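PDB 3MCX: SusD superfamily protein from Bacteroides thetaiotaomicron, which is of uncharacterised function but probably serves, like other SusD family proteins, in nutrient glycan capture at the outer membrane, and binds zinc ions in the crystal. Local coordinates for residues I26-I31 with L118-S123; P305-H310 with R410-V415; N320-G323 with A328-E331. All coordinates share one frame; numbering follows the deposited sequence. Where two conformers were deposited one is given.

Contact 1: residues I26-I31 with L118-S123; sequences IALNGI and LNRIKS
L28 and I121 meet as two branched aliphatic side chains that cross obliquely, and between these two segments they carry most of a small, wholly buried contact. L28 directs its side chain at the opposite helix: with CG anti to its backbone N (chi1 179°), it extends its CD2 methyl towards the flank of I121. That methyl lies 4.0 Å from I121 CG2, while the inner part of the leucine follows, L28 CB standing 4.2 Å from the same CG2 carbon. The isoleucine presents its flank: the CA–CB bond of I121 neither faces the partner helix nor turns from it, and its two branches spread around the leucine methyl, with CG1 of I121 4.2 Å from CD2 of L28. The pair is thus a methyl-to-methyl meeting, CD2 of L28 against CG2 of I121. The same CD2 of L28 also reaches the backbone, 4.0 Å from CA of I121, and the CA atoms of L28 and I121 are 6.9 Å apart.

R120 borders this apolar pair. Its aliphatic chain bends at chi3 (55°), which brings NH1 of R120 to 4.4 Å from CD2 of L28, a loose approach at an oblique angle. The polar work of the guanidinium lies with other partners: E117 and E124, one residue to each side of the segment, form salt bridges with it, and Q25 adds a hydrogen bond.

Helix 21-36 and helix 115-140 do not pack as an isolated pair. Helix 81-106 touches both, through L101 against L28 and I105 against I121, making a three-helix junction consistent with the TPR-like helical scaffold of SusD proteins.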
loop_
_atom_site.group_PDB
_atom_site.type_symbol
_atom_site.label_atom_id
_atom_site.label_comp_id
_atom_site.label_asym_id
_atom_site.label_seq_id
_atom_site.Cartn_x
_atom_site.Cartn_y
_atom_site.Cartn_z
ATOM N N ILE A 26 23.006 -10.038 -4.979
ATOM C CA ILE A 26 23.163 -9.464 -3.635
ATOM C C ILE A 26 22.739 -7.988 -3.620
ATOM O O ILE A 26 22.015 -7.559 -2.720
ATOM C CB ILE A 26 24.598 -9.628 -3.114
ATOM C CG1 ILE A 26 24.873 -11.103 -2.817
ATOM C CG2 ILE A 26 24.813 -8.750 -1.857
ATOM C CD1 ILE A 26 26.325 -11.407 -2.487
ATOM N N ALA A 27 23.129 -7.219 -4.646
ATOM C CA ALA A 27 22.640 -5.847 -4.763
ATOM C C ALA A 27 21.122 -5.761 -4.829
ATOM O O ALA A 27 20.527 -4.941 -4.162
ATOM C CB ALA A 27 23.283 -5.109 -5.991
ATOM N N LEU A 28 20.509 -6.609 -5.645
ATOM C CA LEU A 28 19.052 -6.634 -5.735
ATOM C C LEU A 28 18.430 -7.031 -4.384
ATOM O O LEU A 28 17.452 -6.436 -3.950
ATOM C CB LEU A 28 18.630 -7.589 -6.837
ATOM C CG LEU A 28 17.123 -7.755 -7.053
ATOM C CD1 LEU A 28 16.419 -6.390 -7.332
ATOM C CD2 LEU A 28 16.849 -8.809 -8.128
ATOM N N ASN A 29 19.018 -8.037 -3.734
ATOM C CA ASN A 29 18.504 -8.416 -2.410
ATOM C C ASN A 29 18.530 -7.223 -1.473
ATOM O O ASN A 29 17.618 -7.046 -0.673
ATOM C CB ASN A 29 19.312 -9.553 -1.803
ATOM C CG ASN A 29 19.131 -10.877 -2.547
ATOM O OD1 ASN A 29 18.207 -11.039 -3.324
ATOM N ND2 ASN A 29 19.980 -11.818 -2.259
ATOM N N GLY A 30 19.575 -6.412 -1.563
ATOM C CA GLY A 30 19.675 -5.204 -0.767
ATOM C C GLY A 30 18.595 -4.173 -1.035
ATOM O O GLY A 30 18.137 -3.470 -0.141
ATOM N N ILE A 31 18.180 -4.045 -2.292
ATOM C CA ILE A 31 17.085 -3.166 -2.648
ATOM C C ILE A 31 15.764 -3.638 -1.999
ATOM O O ILE A 31 15.041 -2.851 -1.396
ATOM C CB ILE A 31 16.953 -3.099 -4.204
ATOM C CG1 ILE A 31 18.157 -2.341 -4.749
ATOM C CG2 ILE A 31 15.621 -2.471 -4.668
ATOM C CD1 ILE A 31 18.331 -2.439 -6.250
ATOM N N LEU A 118 20.722 -12.065 -15.796
ATOM C CA LEU A 118 20.982 -10.609 -15.781
ATOM C C LEU A 118 19.711 -9.841 -16.113
ATOM O O LEU A 118 19.395 -8.843 -15.489
ATOM C CB LEU A 118 22.085 -10.213 -16.752
ATOM C CG LEU A 118 23.530 -10.687 -16.430
ATOM C CD1 LEU A 118 24.470 -10.581 -17.635
ATOM C CD2 LEU A 118 24.046 -9.913 -15.209
ATOM N N ASN A 119 18.957 -10.346 -17.078
ATOM C CA ASN A 119 17.731 -9.693 -17.466
ATOM C C ASN A 119 16.634 -9.799 -16.413
ATOM O O ASN A 119 15.844 -8.880 -16.213
ATOM C CB ASN A 119 17.238 -10.255 -18.781
ATOM C CG ASN A 119 16.321 -9.319 -19.470
ATOM O OD1 ASN A 119 16.642 -8.142 -19.614
ATOM N ND2 ASN A 119 15.168 -9.816 -19.898
ATOM N N ARG A 120 16.610 -10.918 -15.691
ATOM C CA ARG A 120 15.650 -11.057 -14.603
ATOM C C ARG A 120 15.933 -10.056 -13.483
ATOM O O ARG A 120 15.052 -9.371 -12.990
ATOM C CB ARG A 120 15.713 -12.495 -14.036
ATOM C CG ARG A 120 14.782 -12.675 -12.864
ATOM C CD ARG A 120 14.923 -13.989 -12.114
ATOM N NE ARG A 120 16.287 -14.224 -11.648
ATOM C CZ ARG A 120 16.845 -13.678 -10.564
ATOM N NH1 ARG A 120 16.187 -12.804 -9.806
ATOM N NH2 ARG A 120 18.113 -14.001 -10.265
ATOM N N ILE A 121 17.205 -9.989 -13.087
ATOM C CA ILE A 121 17.618 -9.038 -12.058
ATOM C C ILE A 121 17.300 -7.609 -12.494
ATOM O O ILE A 121 16.753 -6.846 -11.742
ATOM C CB ILE A 121 19.095 -9.192 -11.732
ATOM C CG1 ILE A 121 19.315 -10.545 -11.044
ATOM C CG2 ILE A 121 19.607 -8.023 -10.863
ATOM C CD1 ILE A 121 20.768 -10.970 -10.964
ATOM N N LYS A 122 17.613 -7.295 -13.753
ATOM C CA LYS A 122 17.282 -5.958 -14.287
ATOM C C LYS A 122 15.781 -5.684 -14.243
ATOM O O LYS A 122 15.343 -4.589 -13.868
ATOM C CB LYS A 122 17.774 -5.872 -15.715
ATOM C CG LYS A 122 17.475 -4.566 -16.451
ATOM C CD LYS A 122 17.921 -4.670 -17.902
ATOM C CE LYS A 122 17.417 -3.526 -18.709
ATOM N NZ LYS A 122 17.728 -3.759 -20.150
ATOM N N SER A 123 14.998 -6.682 -14.624
ATOM C CA SER A 123 13.556 -6.525 -14.654
ATOM C C SER A 123 12.938 -6.322 -13.276
ATOM O O SER A 123 12.040 -5.502 -13.089
ATOM C CB SER A 123 12.913 -7.727 -15.325
ATOM O OG SER A 123 13.297 -7.761 -16.692
#

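Contact 2: residues P305-H310 with R410-V415; sequences PKDVRH and RRKELV
R309 and K412 hold the closest pair of CA atoms, 7.4 Å apart, where a 3-10 turn over 308-310 faces the C-terminal part of helix 403-414. The loop approaching that turn is fastened by D307, whose OD1 accepts from the backbone N of R309 at 2.8 Å and so closes an Asx turn. The D307 side chain lies about 8 Å from that of the zinc ligand D391.

The same carboxylate then receives the R309 side chain side-on. NE of R309 uses the syn lone pair of D307 OD1, NH2 takes OD2, and the fork fixes the rotation of the guanidinium, keeping both carboxylate oxygens close to its plane. Over one face of the guanidinium lies K412, with its CB 3.7 Å from CZ of R309; the two chains cross at about a right angle. The lysine runs extended past D307, and a water joins them, donating to D307 OD2 and accepting from K412 NZ.

Across the contact, R309 NH1 binds E413 OE1 at 2.8 Å in a bent bond (135°), 26° out of the guanidinium plane. E413 turns at chi2 (56°) to place OE1 there; its carboxylate also engages Y244, R388 and R355, while R309 NH2 has a further salt bridge to E409.

Within the SusD family region, loop and helix are thus tied by a buried salt-bridge network built on an Asx turn.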
loop_
_atom_site.group_PDB
_atom_site.type_symbol
_atom_site.label_atom_id
_atom_site.label_comp_id
_atom_site.label_asym_id
_atom_site.label_seq_id
_atom_site.Cartn_x
_atom_site.Cartn_y
_atom_site.Cartn_z
ATOM N N PRO A 305 -23.334 -9.756 10.026
ATOM C CA PRO A 305 -22.796 -10.531 11.153
ATOM C C PRO A 305 -22.153 -11.870 10.787
ATOM O O PRO A 305 -21.419 -12.416 11.625
ATOM C CB PRO A 305 -24.011 -10.764 12.061
ATOM C CG PRO A 305 -25.108 -9.990 11.509
ATOM C CD PRO A 305 -24.771 -9.466 10.173
ATOM N N LYS A 306 -22.390 -12.374 9.563
ATOM C CA LYS A 306 -21.833 -13.663 9.116
ATOM C C LYS A 306 -20.464 -13.511 8.432
ATOM O O LYS A 306 -19.886 -14.490 7.948
ATOM C CB LYS A 306 -22.797 -14.334 8.114
ATOM C CG LYS A 306 -24.229 -14.527 8.623
ATOM C CD LYS A 306 -24.272 -15.363 9.840
ATOM C CE LYS A 306 -25.724 -15.719 10.167
ATOM N NZ LYS A 306 -25.825 -16.523 11.410
ATOM N N ASP A 307 -19.962 -12.288 8.366
ATOM C CA ASP A 307 -18.724 -11.983 7.685
ATOM C C ASP A 307 -17.533 -12.618 8.453
ATOM O O ASP A 307 -17.342 -12.376 9.645
ATOM C CB ASP A 307 -18.574 -10.470 7.593
ATOM C CG ASP A 307 -17.531 -10.041 6.607
ATOM O OD1 ASP A 307 -16.384 -10.579 6.598
ATOM O OD2 ASP A 307 -17.810 -9.084 5.834
ATOM N N VAL A 308 -16.730 -13.421 7.766
ATOM C CA VAL A 308 -15.563 -14.043 8.411
ATOM C C VAL A 308 -14.560 -13.004 8.926
ATOM O O VAL A 308 -13.822 -13.297 9.864
ATOM C CB VAL A 308 -14.850 -15.015 7.437
ATOM C CG1 VAL A 308 -14.142 -14.293 6.319
ATOM C CG2 VAL A 308 -13.885 -15.989 8.217
ATOM N N ARG A 309 -14.533 -11.802 8.349
ATOM C CA ARG A 309 -13.540 -10.781 8.717
ATOM C C ARG A 309 -13.740 -10.224 10.141
ATOM O O ARG A 309 -12.839 -9.560 10.665
ATOM C CB ARG A 309 -13.504 -9.696 7.629
ATOM C CG ARG A 309 -12.913 -10.260 6.352
ATOM C CD ARG A 309 -13.198 -9.443 5.111
ATOM N NE ARG A 309 -14.617 -9.442 4.762
ATOM C CZ ARG A 309 -15.095 -9.131 3.565
ATOM N NH1 ARG A 309 -14.282 -8.853 2.548
ATOM N NH2 ARG A 309 -16.393 -9.081 3.380
ATOM N N HIS A 310 -14.864 -10.547 10.770
ATOM C CA HIS A 310 -15.002 -10.266 12.199
ATOM C C HIS A 310 -13.911 -10.942 13.008
ATOM O O HIS A 310 -13.581 -10.468 14.086
ATOM C CB HIS A 310 -16.359 -10.687 12.750
ATOM C CG HIS A 310 -17.475 -9.840 12.256
ATOM N ND1 HIS A 310 -17.705 -8.560 12.710
ATOM C CD2 HIS A 310 -18.426 -10.089 11.324
ATOM C CE1 HIS A 310 -18.738 -8.048 12.052
ATOM N NE2 HIS A 310 -19.206 -8.962 11.218
ATOM N N ARG A 410 -14.100 -3.477 -0.624
ATOM C CA ARG A 410 -12.679 -3.167 -0.518
ATOM C C ARG A 410 -12.282 -2.717 0.874
ATOM O O ARG A 410 -11.219 -3.092 1.382
ATOM C CB ARG A 410 -12.262 -2.082 -1.519
ATOM C CG ARG A 410 -12.320 -2.516 -3.006
ATOM C CD ARG A 410 -11.910 -1.367 -3.958
ATOM N NE ARG A 410 -10.527 -0.997 -3.718
ATOM C CZ ARG A 410 -9.452 -1.520 -4.304
ATOM N NH1 ARG A 410 -9.549 -2.368 -5.321
ATOM N NH2 ARG A 410 -8.285 -1.126 -3.906
ATOM N N ARG A 411 -13.117 -1.892 1.498
ATOM C CA ARG A 411 -12.841 -1.429 2.864
ATOM C C ARG A 411 -12.793 -2.629 3.826
ATOM O O ARG A 411 -11.923 -2.701 4.705
ATOM C CB ARG A 411 -13.868 -0.392 3.326
ATOM C CG ARG A 411 -13.601 0.973 2.675
ATOM C CD ARG A 411 -14.784 1.869 2.894
ATOM N NE ARG A 411 -14.982 2.189 4.303
ATOM C CZ ARG A 411 -16.086 2.744 4.797
ATOM N NH1 ARG A 411 -17.125 3.041 4.000
ATOM N NH2 ARG A 411 -16.171 3.009 6.107
ATOM N N LYS A 412 -13.722 -3.559 3.664
ATOM C CA LYS A 412 -13.763 -4.739 4.533
ATOM C C LYS A 412 -12.530 -5.647 4.273
ATOM O O LYS A 412 -11.910 -6.144 5.196
ATOM C CB LYS A 412 -15.028 -5.549 4.310
ATOM C CG LYS A 412 -16.320 -4.856 4.746
ATOM C CD LYS A 412 -17.544 -5.666 4.373
ATOM C CE LYS A 412 -18.831 -4.891 4.572
ATOM N NZ LYS A 412 -20.040 -5.765 4.412
ATOM N N GLU A 413 -12.186 -5.862 3.012
ATOM C CA GLU A 413 -11.179 -6.825 2.627
ATOM C C GLU A 413 -9.768 -6.320 2.846
ATOM O O GLU A 413 -8.898 -7.087 3.230
ATOM C CB GLU A 413 -11.353 -7.227 1.147
ATOM C CG GLU A 413 -10.419 -8.364 0.709
ATOM C CD GLU A 413 -10.581 -9.614 1.578
ATOM O OE1 GLU A 413 -11.740 -9.957 1.889
ATOM O OE2 GLU A 413 -9.562 -10.264 1.943
ATOM N N LEU A 414 -9.532 -5.043 2.577
ATOM C CA LEU A 414 -8.171 -4.506 2.471
ATOM C C LEU A 414 -7.782 -3.585 3.621
ATOM O O LEU A 414 -6.738 -2.949 3.589
ATOM C CB LEU A 414 -8.012 -3.771 1.134
ATOM C CG LEU A 414 -8.250 -4.652 -0.112
ATOM C CD1 LEU A 414 -8.194 -3.838 -1.396
ATOM C CD2 LEU A 414 -7.227 -5.792 -0.156
ATOM N N VAL A 415 -8.613 -3.560 4.661
ATOM C CA VAL A 415 -8.289 -2.773 5.854
ATOM C C VAL A 415 -6.886 -3.138 6.355
ATOM O O VAL A 415 -6.545 -4.296 6.475
ATOM C CB VAL A 415 -9.346 -2.982 6.978
ATOM C CG1 VAL A 415 -9.388 -4.450 7.486
ATOM C CG2 VAL A 415 -9.094 -1.993 8.129
HETATM O O HOH W 1 -19.567 -7.197 6.736
#

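Contact 3: residues N320-G323 with A328-E331; sequences NNTG and AMHE. With ZN (zinc ion), chain D.
The side-chain oxygen of N320 lies at the edge of the H330 imidazole, in the plane of the ring, rather than over a face. N320 OD1 is 3.0 Å from both CE1 and NE2 of H330, and the amide is turned nearly upright to the ring, with 79° between their planes. Although the CA–CB bond of N320 points from the partner segment, the first torsion (chi1 -57°) sets CG beside the backbone N, and the amide swings back to the histidine.

On another side of the ring, H330 ND1 binds the zinc ion at 2.0 Å. E315 and E319 are the other ligands from this chain, and since E319 directly precedes N320, first and second shells follow each other along the chain.

Selenomethionine M329 extends across to the loop: its SE lies 3.8 Å from CA of N320, and the bend at chi3 (-87°) carries CE to 3.8 Å from O of N321. A water bridges N321 N and M329 O, and it also sits above one face of the imidazole, towards its rim. Each segment is folded locally: residues 328-331 form a type I turn, and N321 OD1 accepts from G323 N in an Asx turn.

Ligation of ND1 by zinc would draw electron density from the imidazole; an amide oxygen at the CE1–NE2 edge is consistent with that side of the ring being made more positive.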
loop_
_atom_site.group_PDB
_atom_site.type_symbol
_atom_site.label_atom_id
_atom_site.label_comp_id
_atom_site.label_asym_id
_atom_site.label_seq_id
_atom_site.Cartn_x
_atom_site.Cartn_y
_atom_site.Cartn_z
ATOM N N ASN A 320 -10.318 -2.878 30.648
ATOM C CA ASN A 320 -10.537 -1.573 31.293
ATOM C C ASN A 320 -9.343 -0.669 30.940
ATOM O O ASN A 320 -8.836 0.047 31.784
ATOM C CB ASN A 320 -10.770 -1.712 32.799
ATOM C CG ASN A 320 -11.930 -2.620 33.112
ATOM O OD1 ASN A 320 -12.911 -2.612 32.327
ATOM N ND2 ASN A 320 -11.854 -3.382 34.183
ATOM N N ASN A 321 -8.964 -0.720 29.675
ATOM C CA ASN A 321 -7.764 -0.035 29.189
ATOM C C ASN A 321 -7.996 1.468 29.099
ATOM O O ASN A 321 -8.753 1.927 28.236
ATOM C CB ASN A 321 -7.408 -0.627 27.828
ATOM C CG ASN A 321 -6.046 -0.153 27.254
ATOM O OD1 ASN A 321 -5.453 0.806 27.769
ATOM N ND2 ASN A 321 -5.578 -0.820 26.208
ATOM N N THR A 322 -7.302 2.241 29.942
ATOM C CA THR A 322 -7.496 3.699 29.946
ATOM C C THR A 322 -6.673 4.398 28.869
ATOM O O THR A 322 -6.820 5.619 28.705
ATOM C CB THR A 322 -7.169 4.319 31.290
ATOM O OG1 THR A 322 -5.802 4.051 31.583
ATOM C CG2 THR A 322 -8.080 3.739 32.370
ATOM N N GLY A 323 -5.886 3.635 28.089
ATOM C CA GLY A 323 -5.123 4.126 26.936
ATOM C C GLY A 323 -5.940 4.232 25.654
ATOM O O GLY A 323 -5.456 4.704 24.617
ATOM N N ALA A 328 -14.256 3.627 23.105
ATOM C CA ALA A 328 -13.678 2.429 22.486
ATOM C C ALA A 328 -13.242 1.365 23.505
ATOM O O ALA A 328 -12.812 0.306 23.071
ATOM C CB ALA A 328 -12.451 2.810 21.635
HETATM N N MSE A 329 -13.334 1.671 24.794
HETATM C CA MSE A 329 -12.699 0.848 25.861
HETATM C C MSE A 329 -12.861 -0.658 25.652
HETATM O O MSE A 329 -11.822 -1.430 25.695
HETATM C CB MSE A 329 -13.221 1.243 27.228
HETATM C CG MSE A 329 -12.573 0.465 28.377
HETATM SE SE MSE A 329 -13.108 1.009 30.125
HETATM C CE MSE A 329 -11.821 2.391 30.372
ATOM N N HIS A 330 -14.101 -1.108 25.431
ATOM C CA HIS A 330 -14.405 -2.550 25.286
ATOM C C HIS A 330 -14.795 -2.906 23.807
ATOM O O HIS A 330 -15.297 -4.026 23.555
ATOM C CB HIS A 330 -15.408 -3.040 26.330
ATOM C CG HIS A 330 -14.910 -2.862 27.728
ATOM N ND1 HIS A 330 -14.090 -3.779 28.380
ATOM C CD2 HIS A 330 -15.116 -1.847 28.598
ATOM C CE1 HIS A 330 -13.803 -3.302 29.580
ATOM N NE2 HIS A 330 -14.428 -2.150 29.743
ATOM N N GLU A 331 -14.538 -2.017 22.871
ATOM C CA GLU A 331 -14.841 -2.322 21.504
ATOM C C GLU A 331 -13.732 -3.112 20.805
ATOM O O GLU A 331 -12.580 -3.094 21.227
ATOM C CB GLU A 331 -15.144 -1.009 20.763
ATOM C CG GLU A 331 -16.312 -0.236 21.335
ATOM C CD GLU A 331 -17.586 -1.003 21.244
ATOM O OE1 GLU A 331 -17.864 -1.535 20.140
ATOM O OE2 GLU A 331 -18.231 -1.102 22.303
HETATM ZN ZN ZN D . -13.722 -5.669 27.988
HETATM O O HOH W 2 -10.502 -2.290 27.815
#

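Overall arrangement
The three contacts illustrate how one chain combines apolar helix packing, a buried ionic network and a metal-bound surface loop. Contact 1 lies across the chain's centre from the other two: its centre is about 36 Å from that of contact 2 and about 47 Å from that of contact 3. Contacts 2 and 3 are closer, with centres about 22 Å apart and nearest atoms about 10 Å apart, yet they do not touch. Along the sequence, contact 3 is nested within the loop that contact 2 closes, and contact 1 precedes both. Contact 3 alone supplies a zinc ligand; K412 of contact 2 has its side chain about 12 Å from a bound zinc ion, while contact 1 is remote from the annotated metal sites.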